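Long-range contact in FMN-dependent nitronate monooxygenase (Shewanella oneidensis, PDB 5LSM), which probably uses FMN and molecular oxygen to oxidise and so detoxify propionate 3-nitronate: residues 55-59 against 121-127. Numbering follows the deposited sequence.
Sequences LTAIR and LAKFKPE
Phe124 O accepts two hydrogen bonds, one from Arg59 NH2 and one from a water that Arg59 NE donates to. Arg59 NH2 donates to Phe124 O over 3.2 Å, nearly straight at 172°. The carbonyl oxygen lies in the guanidinium plane, although NH2 stands above the carbonyl plane. The water accepts from Arg59 NE at 2.7 Å. Arg59 NH2 also forms a salt bridge to Glu127 OE2 at 3.1 Å, on the syn side of the carboxylate. The guanidinium and carboxylate planes are 72° apart, and the bonds from Arg59 NH1 and NH2 to Glu127 OE1 are weak. Glu127 OE1 has a second partner, Ile66 N, at the start of strand 66-71. In this TIM-barrel-type fold the contact joins two outer helices, 48-59 and 115-124, at their C-terminal ends. Lys125 leaves the second helix with positive phi, and the chain turns into strand 128-132. With an alanine in place of Arg59, Phe124 O would probably lose its direct donor and Glu127 its charged mate. Nearer the helix bodies the packing is mostly apolar. Leu55 CB sits over the centre of one Phe124 ring face, 3.7 Å from the centroid, in a CH-pi contact. Leu55 CG lies beside its backbone N (chi1 -82°), and from there Leu55 CD1 reaches Leu121 CD2 at 3.8 Å. Thr56 OG1 lies at the ring edge, 3.2 Å from Phe124 CZ, and is hydrogen-bonded to Glu52 O.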
ATOM      1  N   LEU A  55     -31.108  14.537  -5.787  1.00 39.41           N
ATOM      2  CA  LEU A  55     -30.677  15.855  -5.318  1.00 39.52           C
ATOM      3  C   LEU A  55     -31.823  16.603  -4.682  1.00 42.53           C
ATOM      4  O   LEU A  55     -31.610  17.375  -3.745  1.00 37.96           O
ATOM      5  CB  LEU A  55     -30.080  16.698  -6.461  1.00 38.85           C
ATOM      6  CG  LEU A  55     -28.608  16.403  -6.776  1.00 41.32           C
ATOM      7  CD1 LEU A  55     -28.258  16.846  -8.182  1.00 44.36           C
ATOM      8  CD2 LEU A  55     -27.686  17.063  -5.758  1.00 40.72           C
ATOM      9  N   THR A  56     -33.028  16.425  -5.229  1.00 36.12           N
ATOM     10  CA  THR A  56     -34.212  17.029  -4.642  1.00 36.13           C
ATOM     11  C   THR A  56     -34.465  16.427  -3.240  1.00 34.13           C
ATOM     12  O   THR A  56     -34.643  17.162  -2.258  1.00 30.45           O
ATOM     13  CB  THR A  56     -35.447  16.894  -5.584  1.00 39.13           C
ATOM     14  OG1 THR A  56     -35.275  17.757  -6.716  1.00 41.47           O
ATOM     15  CG2 THR A  56     -36.739  17.292  -4.880  1.00 36.59           C
ATOM     16  N   ALA A  57     -34.350  15.106  -3.127  1.00 34.64           N
ATOM     17  CA  ALA A  57     -34.444  14.440  -1.827  1.00 36.21           C
ATOM     18  C   ALA A  57     -33.386  14.928  -0.824  1.00 35.49           C
ATOM     19  O   ALA A  57     -33.685  15.093   0.357  1.00 38.86           O
ATOM     20  CB  ALA A  57     -34.366  12.932  -1.985  1.00 34.86           C
ATOM     21  N   ILE A  58     -32.169  15.195  -1.280  1.00 35.27           N
ATOM     22  CA  ILE A  58     -31.154  15.738  -0.373  1.00 33.95           C
ATOM     23  C   ILE A  58     -31.542  17.132   0.121  1.00 37.64           C
ATOM     24  O   ILE A  58     -31.490  17.406   1.325  1.00 44.66           O
ATOM     25  CB  ILE A  58     -29.756  15.760  -1.017  1.00 31.28           C
ATOM     26  CG1 ILE A  58     -29.208  14.329  -1.114  1.00 33.46           C
ATOM     27  CG2 ILE A  58     -28.797  16.631  -0.208  1.00 30.70           C
ATOM     28  CD1 ILE A  58     -28.125  14.149  -2.168  1.00 32.92           C
ATOM     29  N   ARG A  59     -32.031  17.976  -0.783  1.00 38.86           N
ATOM     30  CA  ARG A  59     -32.232  19.388  -0.460  1.00 40.24           C
ATOM     31  C   ARG A  59     -33.437  19.642   0.437  1.00 38.29           C
ATOM     32  O   ARG A  59     -33.520  20.677   1.086  1.00 34.02           O
ATOM     33  CB  ARG A  59     -32.317  20.241  -1.729  1.00 36.90           C
ATOM     34  CG  ARG A  59     -30.974  20.443  -2.422  1.00 39.49           C
ATOM     35  CD  ARG A  59     -29.895  21.047  -1.516  1.00 38.14           C
ATOM     36  NE  ARG A  59     -28.909  21.804  -2.302  1.00 48.12           N
ATOM     37  CZ  ARG A  59     -27.627  21.984  -1.971  1.00 49.15           C
ATOM     38  NH1 ARG A  59     -27.144  21.500  -0.832  1.00 51.19           N
ATOM     39  NH2 ARG A  59     -26.832  22.687  -2.771  1.00 46.26           N
ATOM     40  N   LEU A 121     -27.381  19.751 -12.624  1.00 44.61           N
ATOM     41  CA  LEU A 121     -26.626  20.277 -11.491  1.00 45.28           C
ATOM     42  C   LEU A 121     -26.844  21.778 -11.320  1.00 42.18           C
ATOM     43  O   LEU A 121     -26.825  22.301 -10.201  1.00 36.59           O
ATOM     44  CB  LEU A 121     -25.127  20.010 -11.667  1.00 47.65           C
ATOM     45  CG  LEU A 121     -24.546  18.687 -11.167  1.00 53.60           C
ATOM     46  CD1 LEU A 121     -23.027  18.801 -11.038  1.00 51.52           C
ATOM     47  CD2 LEU A 121     -25.165  18.270  -9.836  1.00 58.40           C
ATOM     48  N   ALA A 122     -27.003  22.477 -12.430  1.00 43.94           N
ATOM     49  CA  ALA A 122     -27.039  23.934 -12.396  1.00 45.67           C
ATOM     50  C   ALA A 122     -28.200  24.427 -11.539  1.00 45.38           C
ATOM     51  O   ALA A 122     -28.101  25.474 -10.925  1.00 46.46           O
ATOM     52  CB  ALA A 122     -27.147  24.487 -13.803  1.00 43.52           C
ATOM     53  N   LYS A 123     -29.300  23.671 -11.513  1.00 51.26           N
ATOM     54  CA  LYS A 123     -30.466  24.010 -10.679  1.00 50.54           C
ATOM     55  C   LYS A 123     -30.149  23.948  -9.178  1.00 52.55           C
ATOM     56  O   LYS A 123     -30.636  24.767  -8.407  1.00 56.19           O
ATOM     57  CB  LYS A 123     -31.649  23.084 -11.003  1.00 52.04           C
ATOM     58  N   PHE A 124     -29.298  23.006  -8.775  1.00 53.45           N
ATOM     59  CA  PHE A 124     -29.033  22.763  -7.352  1.00 45.68           C
ATOM     60  C   PHE A 124     -27.782  23.460  -6.825  1.00 42.70           C
ATOM     61  O   PHE A 124     -27.739  23.829  -5.656  1.00 54.01           O
ATOM     62  CB  PHE A 124     -28.967  21.256  -7.071  1.00 41.60           C
ATOM     63  CG  PHE A 124     -30.261  20.547  -7.324  1.00 41.55           C
ATOM     64  CD1 PHE A 124     -31.298  20.623  -6.404  1.00 41.95           C
ATOM     65  CD2 PHE A 124     -30.493  19.922  -8.535  1.00 42.28           C
ATOM     66  CE1 PHE A 124     -32.525  20.045  -6.669  1.00 38.07           C
ATOM     67  CE2 PHE A 124     -31.705  19.303  -8.790  1.00 40.78           C
ATOM     68  CZ  PHE A 124     -32.726  19.374  -7.861  1.00 38.40           C
ATOM     69  N   LYS A 125     -26.764  23.616  -7.669  1.00 44.60           N
ATOM     70  CA  LYS A 125     -25.517  24.332  -7.303  1.00 43.48           C
ATOM     71  C   LYS A 125     -24.798  23.759  -6.083  1.00 42.25           C
ATOM     72  O   LYS A 125     -24.741  24.398  -5.037  1.00 34.27           O
ATOM     73  CB  LYS A 125     -25.780  25.819  -7.099  1.00 42.74           C
ATOM     74  CG  LYS A 125     -26.076  26.553  -8.398  1.00 45.75           C
ATOM     75  CD  LYS A 125     -25.803  28.038  -8.266  1.00 51.98           C
ATOM     76  CE  LYS A 125     -26.612  28.654  -7.135  1.00 56.42           C
ATOM     77  NZ  LYS A 125     -26.776  30.118  -7.346  1.00 59.64           N
ATOM     78  N   PRO A 126     -24.217  22.555  -6.238  1.00 45.95           N
ATOM     79  CA  PRO A 126     -23.550  21.811  -5.176  1.00 43.14           C
ATOM     80  C   PRO A 126     -22.359  22.539  -4.604  1.00 36.07           C
ATOM     81  O   PRO A 126     -21.555  23.068  -5.339  1.00 41.16           O
ATOM     82  CB  PRO A 126     -23.074  20.543  -5.881  1.00 47.31           C
ATOM     83  CG  PRO A 126     -24.009  20.371  -7.014  1.00 54.02           C
ATOM     84  CD  PRO A 126     -24.319  21.760  -7.475  1.00 51.35           C
ATOM     85  N   GLU A 127     -22.190  22.442  -3.302  1.00 32.45           N
ATOM     86  CA  GLU A 127     -21.074  23.074  -2.634  1.00 32.07           C
ATOM     87  C   GLU A 127     -19.771  22.467  -3.131  1.00 28.47           C
ATOM     88  O   GLU A 127     -18.799  23.172  -3.416  1.00 22.30           O
ATOM     89  CB  GLU A 127     -21.220  22.930  -1.117  1.00 35.51           C
ATOM     90  CG  GLU A 127     -22.384  23.743  -0.531  1.00 39.32           C
ATOM     91  CD  GLU A 127     -23.769  23.219  -0.939  1.00 48.37           C
ATOM     92  OE1 GLU A 127     -23.910  22.007  -1.249  1.00 46.85           O
ATOM     93  OE2 GLU A 127     -24.730  24.014  -0.943  1.00 61.63           O
TER
HETATM   94  O   HOH W   1     -30.204  23.439  -3.983  1.00 39.21           O